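Ofchtiv-allosamidin (Ostrinia furnacalis, PDB 6JMB) probably hydrolyses chitin as a group IV insect chitinase of glycoside hydrolase family 18, its substrate cleft here occupied by the inhibitor allosamidin. Local coordinates at residues L56-R60 against G61-Q65; N228-Q231 against Y232-A236; N365-N368 against T369-E373; W125-P128 against N129-T133; T108-A111 against M112-Y116. All blocks are in the same frame, centred on the assembly; numbering follows the deposited sequence.

Interaction 1: L56-R60 against G61-Q65; sequences LDVER and GNFKQ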
# COMPACT_ATOMS: atom_id res chain seq x y z
N LEU A 56 -20.31 -7.01 7.40
CA LEU A 56 -20.15 -6.19 6.20
C LEU A 56 -19.90 -7.06 4.97
O LEU A 56 -20.63 -6.98 3.97
CB LEU A 56 -18.97 -5.24 6.40
CG LEU A 56 -18.54 -4.41 5.18
CD1 LEU A 56 -19.66 -3.45 4.79
CD2 LEU A 56 -17.25 -3.65 5.48
N ASP A 57 -18.87 -7.91 5.04
CA ASP A 57 -18.37 -8.61 3.86
C ASP A 57 -19.41 -9.57 3.30
O ASP A 57 -19.54 -9.73 2.08
CB ASP A 57 -17.12 -9.44 4.21
CG ASP A 57 -16.01 -8.63 4.91
OD1 ASP A 57 -15.81 -7.44 4.59
OD2 ASP A 57 -15.32 -9.22 5.77
N VAL A 58 -20.11 -10.28 4.19
CA VAL A 58 -20.99 -11.38 3.81
C VAL A 58 -22.47 -11.00 3.96
O VAL A 58 -23.21 -10.96 2.98
CB VAL A 58 -20.65 -12.67 4.60
CG1 VAL A 58 -21.56 -13.81 4.18
CG2 VAL A 58 -19.18 -13.04 4.40
N GLU A 59 -22.90 -10.67 5.18
CA GLU A 59 -24.32 -10.42 5.44
C GLU A 59 -24.83 -9.22 4.65
O GLU A 59 -25.92 -9.26 4.08
CB GLU A 59 -24.55 -10.24 6.94
CG GLU A 59 -25.97 -9.85 7.31
CD GLU A 59 -27.01 -10.84 6.82
OE1 GLU A 59 -26.72 -12.06 6.81
OE2 GLU A 59 -28.11 -10.40 6.43
N ARG A 60 -24.05 -8.14 4.60
CA ARG A 60 -24.44 -6.95 3.85
C ARG A 60 -23.95 -6.98 2.41
O ARG A 60 -24.12 -5.99 1.69
CB ARG A 60 -23.97 -5.68 4.56
CG ARG A 60 -24.64 -5.49 5.93
CD ARG A 60 -24.05 -4.35 6.72
NE ARG A 60 -24.27 -3.05 6.08
CZ ARG A 60 -23.54 -1.97 6.30
NH1 ARG A 60 -22.51 -2.00 7.14
NH2 ARG A 60 -23.82 -0.84 5.66
N GLY A 61 -23.35 -8.09 1.97
CA GLY A 61 -23.03 -8.29 0.57
C GLY A 61 -21.88 -7.48 0.04
O GLY A 61 -21.81 -7.25 -1.17
N ASN A 62 -20.95 -7.05 0.90
CA ASN A 62 -19.92 -6.12 0.46
C ASN A 62 -18.93 -6.75 -0.52
O ASN A 62 -18.51 -6.10 -1.48
CB ASN A 62 -19.20 -5.50 1.65
CG ASN A 62 -18.75 -4.07 1.38
OD1 ASN A 62 -19.53 -3.25 0.91
ND2 ASN A 62 -17.50 -3.78 1.69
N PHE A 63 -18.54 -8.02 -0.30
CA PHE A 63 -17.68 -8.71 -1.26
C PHE A 63 -18.30 -8.64 -2.65
O PHE A 63 -17.63 -8.29 -3.63
CB PHE A 63 -17.56 -10.19 -0.91
CG PHE A 63 -16.63 -10.54 0.24
CD1 PHE A 63 -15.46 -9.83 0.53
CD2 PHE A 63 -16.93 -11.65 1.02
CE1 PHE A 63 -14.63 -10.24 1.59
CE2 PHE A 63 -16.11 -12.05 2.07
CZ PHE A 63 -14.96 -11.35 2.35
N LYS A 64 -19.58 -8.99 -2.75
CA LYS A 64 -20.24 -9.08 -4.05
C LYS A 64 -20.51 -7.70 -4.64
O LYS A 64 -20.42 -7.53 -5.86
CB LYS A 64 -21.54 -9.88 -3.91
CG LYS A 64 -22.27 -10.13 -5.22
CD LYS A 64 -21.45 -11.01 -6.15
CE LYS A 64 -22.29 -11.48 -7.33
NZ LYS A 64 -21.46 -11.95 -8.46
N GLN A 65 -20.81 -6.70 -3.81
CA GLN A 65 -20.95 -5.35 -4.34
C GLN A 65 -19.64 -4.89 -4.97
O GLN A 65 -19.64 -4.26 -6.04
CB GLN A 65 -21.37 -4.38 -3.24
CG GLN A 65 -22.80 -4.54 -2.78
CD GLN A 65 -23.15 -3.54 -1.70
OE1 GLN A 65 -23.69 -3.91 -0.65
NE2 GLN A 65 -22.84 -2.27 -1.94
O HOH W 1 -20.77 -10.48 -0.41
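Asn62 N and Phe63 N reach back to Leu56 O and Asp57 O (3.1 Å each), while Gly61 N bonds to Val58 O, so that three main-chain bonds close the corner between two short helices. Gly61 serves both: with a positive phi of 73° it leaves the first helix, and it is the N-cap residue of the second. The bond from Phe63 N is nearly straight (171°). Its acceptor, Asp57 O, also accepts a hydrogen bond from a water, which accepts one from Lys64 N.

Among the side chains, the Asp57-Phe63 pair makes the CH-pi part of the contact. Asp57 CB sits over one face of the Phe63 ring, 3.5 Å from its centroid and displaced toward CZ. The carboxylate is turned only 19° from the ring plane, and its oxygens bond to Tyr38 OH and Asp53 N. Val58 CG2 approaches Phe63 CE2 at 4.0 Å. On another side of the corner, Leu56 holds CG anti to its own N (chi1 173°), which carries CD1 to within 3.6 Å of Asn62 CG; the ND2 of this amide bonds to Tyr38 OH. An alanine in place of Phe63 lacks the ring and would probably open a gap between Asp57 CB, Val58 CG2 and the side chains of Met112 and Tyr116. In the family 18 barrel the corner lies on the periphery, Phe63 touching Ala51 of strand 49-51 and Met112 and Tyr116 of helix 99-116.

Interaction 2: N228-Q231 against Y232-A236; sequences NAVQ and YWLSA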
# COMPACT_ATOMS: atom_id res chain seq x y z
N ASN A 228 15.87 3.72 -3.80
CA ASN A 228 16.68 2.61 -3.31
C ASN A 228 15.89 1.31 -3.31
O ASN A 228 16.41 0.25 -3.68
CB ASN A 228 17.22 2.91 -1.92
CG ASN A 228 18.40 3.86 -1.94
OD1 ASN A 228 19.08 4.01 -2.96
ND2 ASN A 228 18.66 4.49 -0.81
N ALA A 229 14.61 1.37 -2.94
CA ALA A 229 13.79 0.17 -2.88
C ALA A 229 13.53 -0.39 -4.27
O ALA A 229 13.67 -1.59 -4.51
CB ALA A 229 12.46 0.47 -2.18
N VAL A 230 13.13 0.47 -5.21
CA VAL A 230 12.87 0.01 -6.58
C VAL A 230 14.12 -0.59 -7.19
O VAL A 230 14.08 -1.67 -7.79
CB VAL A 230 12.30 1.16 -7.43
CG1 VAL A 230 12.31 0.76 -8.91
CG2 VAL A 230 10.88 1.50 -6.98
N GLN A 231 15.26 0.09 -7.03
CA GLN A 231 16.49 -0.43 -7.61
C GLN A 231 16.91 -1.73 -6.94
O GLN A 231 17.46 -2.61 -7.61
CB GLN A 231 17.59 0.63 -7.57
CG GLN A 231 17.27 1.88 -8.39
CD GLN A 231 16.90 1.57 -9.83
OE1 GLN A 231 17.61 0.83 -10.51
NE2 GLN A 231 15.78 2.13 -10.29
N TYR A 232 16.64 -1.89 -5.64
CA TYR A 232 16.91 -3.17 -5.00
C TYR A 232 16.10 -4.29 -5.66
O TYR A 232 16.66 -5.33 -6.04
CB TYR A 232 16.65 -3.15 -3.49
CG TYR A 232 16.70 -4.58 -2.99
CD1 TYR A 232 17.92 -5.24 -2.90
CD2 TYR A 232 15.54 -5.29 -2.70
CE1 TYR A 232 17.98 -6.56 -2.51
CE2 TYR A 232 15.60 -6.62 -2.31
CZ TYR A 232 16.83 -7.24 -2.22
OH TYR A 232 16.89 -8.56 -1.84
N TRP A 233 14.79 -4.10 -5.79
CA TRP A 233 13.94 -5.16 -6.32
C TRP A 233 14.31 -5.50 -7.75
O TRP A 233 14.35 -6.68 -8.13
CB TRP A 233 12.46 -4.80 -6.15
CG TRP A 233 12.00 -5.07 -4.75
CD1 TRP A 233 12.08 -4.23 -3.67
CD2 TRP A 233 11.44 -6.30 -4.25
NE1 TRP A 233 11.60 -4.86 -2.54
CE2 TRP A 233 11.20 -6.12 -2.88
CE3 TRP A 233 11.11 -7.52 -4.85
CZ2 TRP A 233 10.65 -7.12 -2.09
CZ3 TRP A 233 10.56 -8.52 -4.06
CH2 TRP A 233 10.33 -8.31 -2.69
N LEU A 234 14.62 -4.48 -8.57
CA LEU A 234 15.08 -4.76 -9.93
C LEU A 234 16.39 -5.54 -9.91
O LEU A 234 16.54 -6.53 -10.64
CB LEU A 234 15.25 -3.44 -10.70
CG LEU A 234 13.98 -2.66 -11.03
CD1 LEU A 234 14.33 -1.29 -11.61
CD2 LEU A 234 13.10 -3.44 -11.99
N SER A 235 17.33 -5.12 -9.07
CA SER A 235 18.64 -5.76 -9.05
C SER A 235 18.59 -7.17 -8.49
O SER A 235 19.46 -7.99 -8.82
CB SER A 235 19.62 -4.91 -8.24
OG SER A 235 19.40 -5.04 -6.84
N ALA A 236 17.59 -7.49 -7.67
CA ALA A 236 17.47 -8.79 -7.04
C ALA A 236 16.67 -9.79 -7.87
O ALA A 236 16.50 -10.93 -7.43
CB ALA A 236 16.87 -8.65 -5.64
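Val230 and Leu234, one helical turn apart, lie side by side on helix 226-235, which joins barrel strands 187-190 and 243-256 of the TIM-barrel fold. The main-chain bonds are those of a regular alpha-helix: Tyr232, Trp233, Leu234 and Ser235 donate in turn to the carbonyls of Asn228, Ala229, Val230 and Gln231. The one from Leu234 N to Val230 O is the straightest, at 170°.

Between the two segments, apolar side-chain contact comes down to one pair. Val230 CG1 and Leu234 CD1 stand 3.9 Å apart and point the same way, toward strand 243-256, where Met245 and Leu243 receive them. Across the same methyl runs the amide of Gln231, its chain bent at chi2 (-54°), which brings NE2 to 3.9 Å from Leu234 CD1 while that nitrogen bonds to Tyr333 OH.

Aromatic and polar contacts fill the rest. The indole of Trp233 turns an edge to Ala229, with CD1 3.2 Å from Ala229 O and near the ring plane, and its NE1 bonds to Ala167 O. At the helix end, Tyr232 O is gripped twice, by Ala236 N and by Ser235 OG, the hydroxyl standing 2.9 Å from Tyr232 O.

Interaction 3: N365-N368 against T369-E373; sequences NTIN and TVLAE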
# COMPACT_ATOMS: atom_id res chain seq x y z
N ASN A 365 -6.45 10.48 -10.42
CA ASN A 365 -6.44 11.02 -11.78
C ASN A 365 -5.02 11.37 -12.22
O ASN A 365 -4.65 11.14 -13.38
CB ASN A 365 -7.36 12.24 -11.89
CG ASN A 365 -8.79 11.85 -12.19
OD1 ASN A 365 -9.10 11.34 -13.27
ND2 ASN A 365 -9.68 12.08 -11.23
N THR A 366 -4.21 11.92 -11.31
CA THR A 366 -2.82 12.22 -11.64
C THR A 366 -2.08 10.96 -12.07
O THR A 366 -1.36 10.96 -13.08
CB THR A 366 -2.12 12.88 -10.45
OG1 THR A 366 -2.74 14.14 -10.18
CG2 THR A 366 -0.65 13.11 -10.76
N ILE A 367 -2.24 9.87 -11.32
CA ILE A 367 -1.58 8.61 -11.67
C ILE A 367 -1.99 8.17 -13.07
O ILE A 367 -1.14 7.83 -13.90
CB ILE A 367 -1.91 7.53 -10.62
CG1 ILE A 367 -1.25 7.87 -9.29
CG2 ILE A 367 -1.43 6.17 -11.11
CD1 ILE A 367 -1.79 7.06 -8.12
N ASN A 368 -3.29 8.18 -13.35
CA ASN A 368 -3.77 7.72 -14.65
C ASN A 368 -3.25 8.61 -15.77
O ASN A 368 -2.85 8.12 -16.83
CB ASN A 368 -5.30 7.68 -14.65
CG ASN A 368 -5.85 6.41 -14.00
OD1 ASN A 368 -6.07 5.41 -14.68
ND2 ASN A 368 -6.06 6.45 -12.69
N THR A 369 -3.25 9.93 -15.55
CA THR A 369 -2.81 10.88 -16.57
C THR A 369 -1.33 10.71 -16.88
O THR A 369 -0.94 10.65 -18.05
CB THR A 369 -3.11 12.30 -16.07
OG1 THR A 369 -4.53 12.51 -16.04
CG2 THR A 369 -2.47 13.34 -16.97
N VAL A 370 -0.50 10.63 -15.85
CA VAL A 370 0.94 10.55 -16.09
C VAL A 370 1.33 9.20 -16.70
O VAL A 370 2.25 9.13 -17.52
CB VAL A 370 1.72 10.89 -14.81
CG1 VAL A 370 3.22 10.81 -15.05
CG2 VAL A 370 1.33 12.28 -14.33
N LEU A 371 0.65 8.11 -16.32
CA LEU A 371 0.90 6.83 -16.98
C LEU A 371 0.49 6.87 -18.45
O LEU A 371 1.20 6.33 -19.31
CB LEU A 371 0.17 5.70 -16.25
CG LEU A 371 0.76 5.25 -14.92
CD1 LEU A 371 -0.16 4.24 -14.27
CD2 LEU A 371 2.14 4.65 -15.13
N ALA A 372 -0.66 7.47 -18.75
CA ALA A 372 -1.11 7.53 -20.13
C ALA A 372 -0.20 8.40 -20.98
O ALA A 372 0.10 8.06 -22.14
CB ALA A 372 -2.55 8.05 -20.20
N GLU A 373 0.27 9.52 -20.43
CA GLU A 373 1.11 10.44 -21.20
C GLU A 373 2.53 9.92 -21.39
O GLU A 373 3.19 10.32 -22.36
CB GLU A 373 1.11 11.82 -20.54
CG GLU A 373 -0.28 12.44 -20.53
CD GLU A 373 -0.35 13.79 -19.83
OE1 GLU A 373 0.68 14.23 -19.27
OE2 GLU A 373 -1.44 14.39 -19.84
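Leu371 lies back along Ile367, the residue one turn earlier in helix 362-373, which follows the last parallel strand of the family 18 (beta/alpha)8 barrel and covers the seam where strands 341-345 and 5-11 meet. Its CB stands 3.4 Å from Ile367 O, the acceptor of its own backbone N. CG, anti to the carbonyl carbon of Leu371 (chi1 -75°), keeps the same 3.4 Å from Ile367 O. CD1 is still 3.7 Å from Ile367 O and meets Ile367 CG2 at 3.9 Å, methyl to methyl, the two side chains pointing the same way. Both then continue inward: Ile367 and Leu371 touch Val6 and Ile342, and Ile367 also reaches Val247 and Phe249.

A neighbouring face of the helix repeats the scheme more loosely. Thr366 CG2 and Val370 CG2 are 4.2 Å apart, and these residues turn to helix 324-336, at Thr328 and Val331. Val370 CG2 lies closer to Thr366 O, at 3.2 Å, than to that methyl. The threonine hydroxyl is bonded to Pro362 O, leaving the methyl for the contact.

At exposed Thr369 a hydroxyl takes part. Asn365 O accepts two bonds from this one residue, from its backbone N and from its hydroxyl. Thr369 OG1 turns back to Asn365 O because it stands beside its own N (chi1 -69°); it donates over 3.0 Å from a place 41° out of the carbonyl plane.

Interaction 4: W125-P128 against N129-T133; sequences WEYP and NRRDT. With AMI (allosamizoline), chain C.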
# COMPACT_ATOMS: atom_id res chain seq x y z
N TRP A 125 1.19 -10.89 3.58
CA TRP A 125 1.68 -11.39 4.86
C TRP A 125 2.74 -10.42 5.37
O TRP A 125 3.77 -10.23 4.71
CB TRP A 125 2.26 -12.78 4.62
CG TRP A 125 3.05 -13.44 5.74
CD1 TRP A 125 3.29 -12.96 7.01
CD2 TRP A 125 3.69 -14.71 5.66
NE1 TRP A 125 4.05 -13.88 7.71
CE2 TRP A 125 4.31 -14.95 6.90
CE3 TRP A 125 3.80 -15.67 4.65
CZ2 TRP A 125 5.03 -16.12 7.16
CZ3 TRP A 125 4.51 -16.84 4.90
CH2 TRP A 125 5.13 -17.05 6.15
N GLU A 126 2.51 -9.82 6.54
CA GLU A 126 3.42 -8.82 7.10
C GLU A 126 4.00 -9.33 8.41
O GLU A 126 3.43 -9.10 9.48
CB GLU A 126 2.69 -7.47 7.25
CG GLU A 126 2.10 -6.99 5.92
CD GLU A 126 1.78 -5.52 5.85
OE1 GLU A 126 1.89 -4.80 6.86
OE2 GLU A 126 1.42 -5.06 4.74
N TYR A 127 5.14 -10.04 8.36
CA TYR A 127 5.90 -10.39 7.16
C TYR A 127 6.57 -11.72 7.47
O TYR A 127 6.79 -12.05 8.64
CB TYR A 127 7.04 -9.40 6.93
CG TYR A 127 6.62 -7.98 6.74
CD1 TYR A 127 6.30 -7.50 5.48
CD2 TYR A 127 6.55 -7.10 7.82
CE1 TYR A 127 5.91 -6.20 5.29
CE2 TYR A 127 6.16 -5.79 7.63
CZ TYR A 127 5.84 -5.36 6.36
OH TYR A 127 5.46 -4.06 6.15
N PRO A 128 6.96 -12.47 6.44
CA PRO A 128 7.77 -13.67 6.68
C PRO A 128 9.00 -13.32 7.51
O PRO A 128 9.69 -12.32 7.25
CB PRO A 128 8.15 -14.12 5.27
CG PRO A 128 7.03 -13.60 4.41
CD PRO A 128 6.66 -12.28 5.01
N ASN A 129 9.26 -14.14 8.53
CA ASN A 129 10.48 -14.02 9.34
C ASN A 129 10.57 -12.69 10.08
O ASN A 129 11.66 -12.22 10.42
CB ASN A 129 11.73 -14.30 8.49
CG ASN A 129 13.00 -14.38 9.32
OD1 ASN A 129 13.00 -14.89 10.44
ND2 ASN A 129 14.09 -13.86 8.76
N ARG A 130 9.43 -12.06 10.36
CA ARG A 130 9.43 -10.82 11.13
C ARG A 130 8.24 -10.80 12.08
O ARG A 130 7.34 -11.64 12.01
CB ARG A 130 9.40 -9.59 10.21
CG ARG A 130 10.61 -9.48 9.31
CD ARG A 130 10.56 -8.28 8.41
NE ARG A 130 10.53 -7.03 9.16
CZ ARG A 130 10.22 -5.86 8.63
NH1 ARG A 130 9.91 -5.77 7.35
NH2 ARG A 130 10.21 -4.77 9.39
N ARG A 131 8.26 -9.82 12.98
CA ARG A 131 7.18 -9.59 13.94
C ARG A 131 6.97 -10.88 14.75
O ARG A 131 7.95 -11.43 15.27
CB ARG A 131 5.96 -9.03 13.23
CG ARG A 131 6.23 -7.72 12.52
CD ARG A 131 5.01 -7.25 11.74
NE ARG A 131 3.99 -6.67 12.60
CZ ARG A 131 2.69 -6.63 12.30
NH1 ARG A 131 2.25 -7.15 11.16
NH2 ARG A 131 1.83 -6.06 13.14
N ASP A 132 5.74 -11.39 14.87
CA ASP A 132 5.48 -12.57 15.68
C ASP A 132 5.60 -13.87 14.90
O ASP A 132 4.90 -14.84 15.21
CB ASP A 132 4.14 -12.46 16.42
CG ASP A 132 2.96 -12.29 15.48
OD1 ASP A 132 3.18 -11.98 14.30
OD2 ASP A 132 1.81 -12.46 15.94
N THR A 133 6.50 -13.92 13.91
CA THR A 133 6.79 -15.17 13.20
C THR A 133 7.06 -16.30 14.19
O THR A 133 7.67 -16.10 15.24
CB THR A 133 8.01 -14.99 12.29
OG1 THR A 133 8.39 -16.26 11.76
CG2 THR A 133 9.20 -14.40 13.05
C1 AMI C . -0.02 -1.29 3.98
C2 AMI C . -0.57 -2.64 4.57
C3 AMI C . -1.76 -2.25 5.30
C4 AMI C . -1.45 -0.79 5.82
C5 AMI C . -0.91 -0.18 4.61
C6 AMI C . -0.11 1.14 4.88
C7 AMI C . -0.68 -2.66 2.36
C8 AMI C . -1.30 -4.56 0.80
C9 AMI C . -0.68 -2.27 -0.16
N2 AMI C . -0.82 -3.41 3.54
N7 AMI C . -0.89 -3.17 1.00
O3 AMI C . -2.05 -3.19 6.34
O4 AMI C . -2.59 -0.03 6.21
O6 AMI C . 0.88 0.87 5.85
O7 AMI C . -0.29 -1.36 2.56
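Tyr127 and Arg130 lie flat against each other at the tight centre of this loop, ring and guanidinium planes only 7° apart and centres 4.6 Å apart. Arg130 NH1 is placed 3.6 Å from Tyr127 CD2, toward the rim of one ring face; Glu126 CB covers the middle of the opposite face. The phenol is thus layered between an aliphatic carbon and a cation. A leucine in place of Arg130 has no flat cation to lay on the ring, and Tyr127 would probably be freer to turn. A type II turn belongs to the same tight region, carrying Arg130 N to Tyr127 O at 3.2 Å. Close by, Pro128 CG stands over the centre of the Trp125 indole.

The peptide between Glu126 and Tyr127 is cis, and Tyr127 N is buried without a hydrogen-bonding partner. Glu126 itself closes the DxxDxDxE signature of family 18, whose glutamate is the proton donor in relatives. Its OE2 lies 3.0 Å from N2 of the bound allosamizoline; the ligand is hydrogen-bonded to Asp194 OD2 and Trp85 N. Behind it, Arg131 NH1 donates to Glu126 O (2.8 Å) and also to Trp85 O, while its guanidinium makes a cation-pi contact with Trp85, so the backbone of Glu126 is tied from outside.

The looser, solvent side is the middle of the type II' turn that follows, where Arg131 and Asp132 are exposed; Asp132 OD1 bonds to Ser89 N.

Interaction 5: T108-A111 against M112-Y116; sequences TSLA and MILEY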
# COMPACT_ATOMS: atom_id res chain seq x y z
N THR A 108 -9.73 -22.98 0.70
CA THR A 108 -10.70 -22.06 1.29
C THR A 108 -10.62 -20.67 0.67
O THR A 108 -11.65 -20.01 0.49
CB THR A 108 -10.57 -21.99 2.81
OG1 THR A 108 -9.24 -21.60 3.17
CG2 THR A 108 -10.91 -23.34 3.44
N SER A 109 -9.41 -20.20 0.34
CA SER A 109 -9.32 -18.92 -0.36
C SER A 109 -9.92 -19.02 -1.76
O SER A 109 -10.63 -18.11 -2.20
CB SER A 109 -7.87 -18.42 -0.41
OG SER A 109 -7.06 -19.21 -1.26
N LEU A 110 -9.69 -20.14 -2.46
CA LEU A 110 -10.31 -20.33 -3.76
C LEU A 110 -11.83 -20.32 -3.66
O LEU A 110 -12.51 -19.74 -4.51
CB LEU A 110 -9.82 -21.64 -4.38
CG LEU A 110 -10.47 -22.07 -5.69
CD1 LEU A 110 -10.11 -21.10 -6.79
CD2 LEU A 110 -10.01 -23.47 -6.05
N ALA A 111 -12.37 -20.95 -2.62
CA ALA A 111 -13.83 -20.96 -2.44
C ALA A 111 -14.38 -19.55 -2.30
O ALA A 111 -15.41 -19.22 -2.90
CB ALA A 111 -14.20 -21.83 -1.23
N MET A 112 -13.73 -18.71 -1.49
CA MET A 112 -14.18 -17.32 -1.35
C MET A 112 -14.05 -16.57 -2.67
O MET A 112 -14.96 -15.83 -3.06
CB MET A 112 -13.37 -16.62 -0.26
CG MET A 112 -13.62 -17.18 1.14
SD MET A 112 -12.68 -16.34 2.43
CE MET A 112 -13.62 -14.83 2.61
N ILE A 113 -12.94 -16.77 -3.38
CA ILE A 113 -12.73 -16.09 -4.65
C ILE A 113 -13.85 -16.43 -5.64
O ILE A 113 -14.43 -15.55 -6.28
CB ILE A 113 -11.33 -16.42 -5.20
CG1 ILE A 113 -10.28 -15.65 -4.40
CG2 ILE A 113 -11.24 -16.13 -6.70
CD1 ILE A 113 -8.88 -16.20 -4.54
N LEU A 114 -14.17 -17.72 -5.77
CA LEU A 114 -15.17 -18.12 -6.75
C LEU A 114 -16.57 -17.74 -6.32
O LEU A 114 -17.37 -17.26 -7.14
CB LEU A 114 -15.07 -19.63 -7.02
CG LEU A 114 -13.76 -20.09 -7.66
CD1 LEU A 114 -13.68 -21.61 -7.72
CD2 LEU A 114 -13.60 -19.49 -9.06
N GLU A 115 -16.90 -17.91 -5.04
CA GLU A 115 -18.27 -17.66 -4.61
C GLU A 115 -18.62 -16.17 -4.65
O GLU A 115 -19.77 -15.81 -4.89
CB GLU A 115 -18.53 -18.26 -3.23
CG GLU A 115 -17.98 -17.49 -2.06
CD GLU A 115 -18.24 -18.18 -0.74
OE1 GLU A 115 -19.43 -18.37 -0.41
OE2 GLU A 115 -17.27 -18.53 -0.03
N TYR A 116 -17.63 -15.30 -4.45
CA TYR A 116 -17.87 -13.86 -4.44
C TYR A 116 -17.45 -13.19 -5.74
O TYR A 116 -17.57 -11.97 -5.85
CB TYR A 116 -17.19 -13.21 -3.23
CG TYR A 116 -17.71 -13.76 -1.92
CD1 TYR A 116 -19.05 -13.64 -1.58
CD2 TYR A 116 -16.87 -14.42 -1.03
CE1 TYR A 116 -19.54 -14.15 -0.38
CE2 TYR A 116 -17.35 -14.94 0.17
CZ TYR A 116 -18.68 -14.80 0.48
OH TYR A 116 -19.17 -15.31 1.66
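Met112 N donates to Thr108 O over 3.2 Å, the first of four i+4 to i bonds that cross from 112-115 to 108-111 in helix 99-116, which precedes strand 120-124 of the barrel. The side chain starts alongside the same acceptor, with CG 3.5 Å from Thr108 O, and then leads off to Ala49 of strand 49-51.

Ile113 follows, its N bonded to Ser109 O at 2.9 Å. Its CG1 lies beside the backbone N and comes to 3.3 Å from Ser109 O, while the branches face inward on Phe118, Phe154 and Leu159.

Leu114 makes the chief side-chain contact. Leu110 CG stands anti to its own N (chi1 174°), which brings the end of that side chain nearer Leu114, Leu110 CD1 meeting Leu114 CD1 at 3.7 Å. The backbone N of Leu114 bonds to Leu110 O.

Glu115 donates from N to Ala111 O. Its CG is set between its backbone N and carbonyl carbon (chi1 77°), which lays CG 3.2 Å from Ala111 O, the chain running on extended. The same CG lies over one face of the ring of Tyr116, whose N bonds to Met112 O.

Between the two segments, then, polarity is settled in the backbone and the side chains meet through carbon. The hydroxyls look elsewhere: Ser109 OG bonds to Phe105 O, and Thr108 OG1 bonds to both Asn104 O and Ala49 N, which adds a polar tie from the helix to strand 49-51.

In the fold
Interactions 2, 3 and 5 each lie within one helix of the barrel's outer layer and share a recipe: regular backbone bonds, with a hydrocarbon pair one turn apart. In interactions 2 and 3 that pair faces strands of the barrel wall, whereas in interaction 5 it runs from buried Leu110 out to exposed Leu114. Interaction 1 joins two helices at a glycine corner instead. Interactions 1 and 5 are the only two that touch, since Phe63 packs on Met112 and Tyr116, their centres about 13 Å apart. Interaction 4 has no helix; its loop brings Glu126 to the ligand, with the cation stack and turns beside it, and its centre is about 21 Å from that of interaction 2.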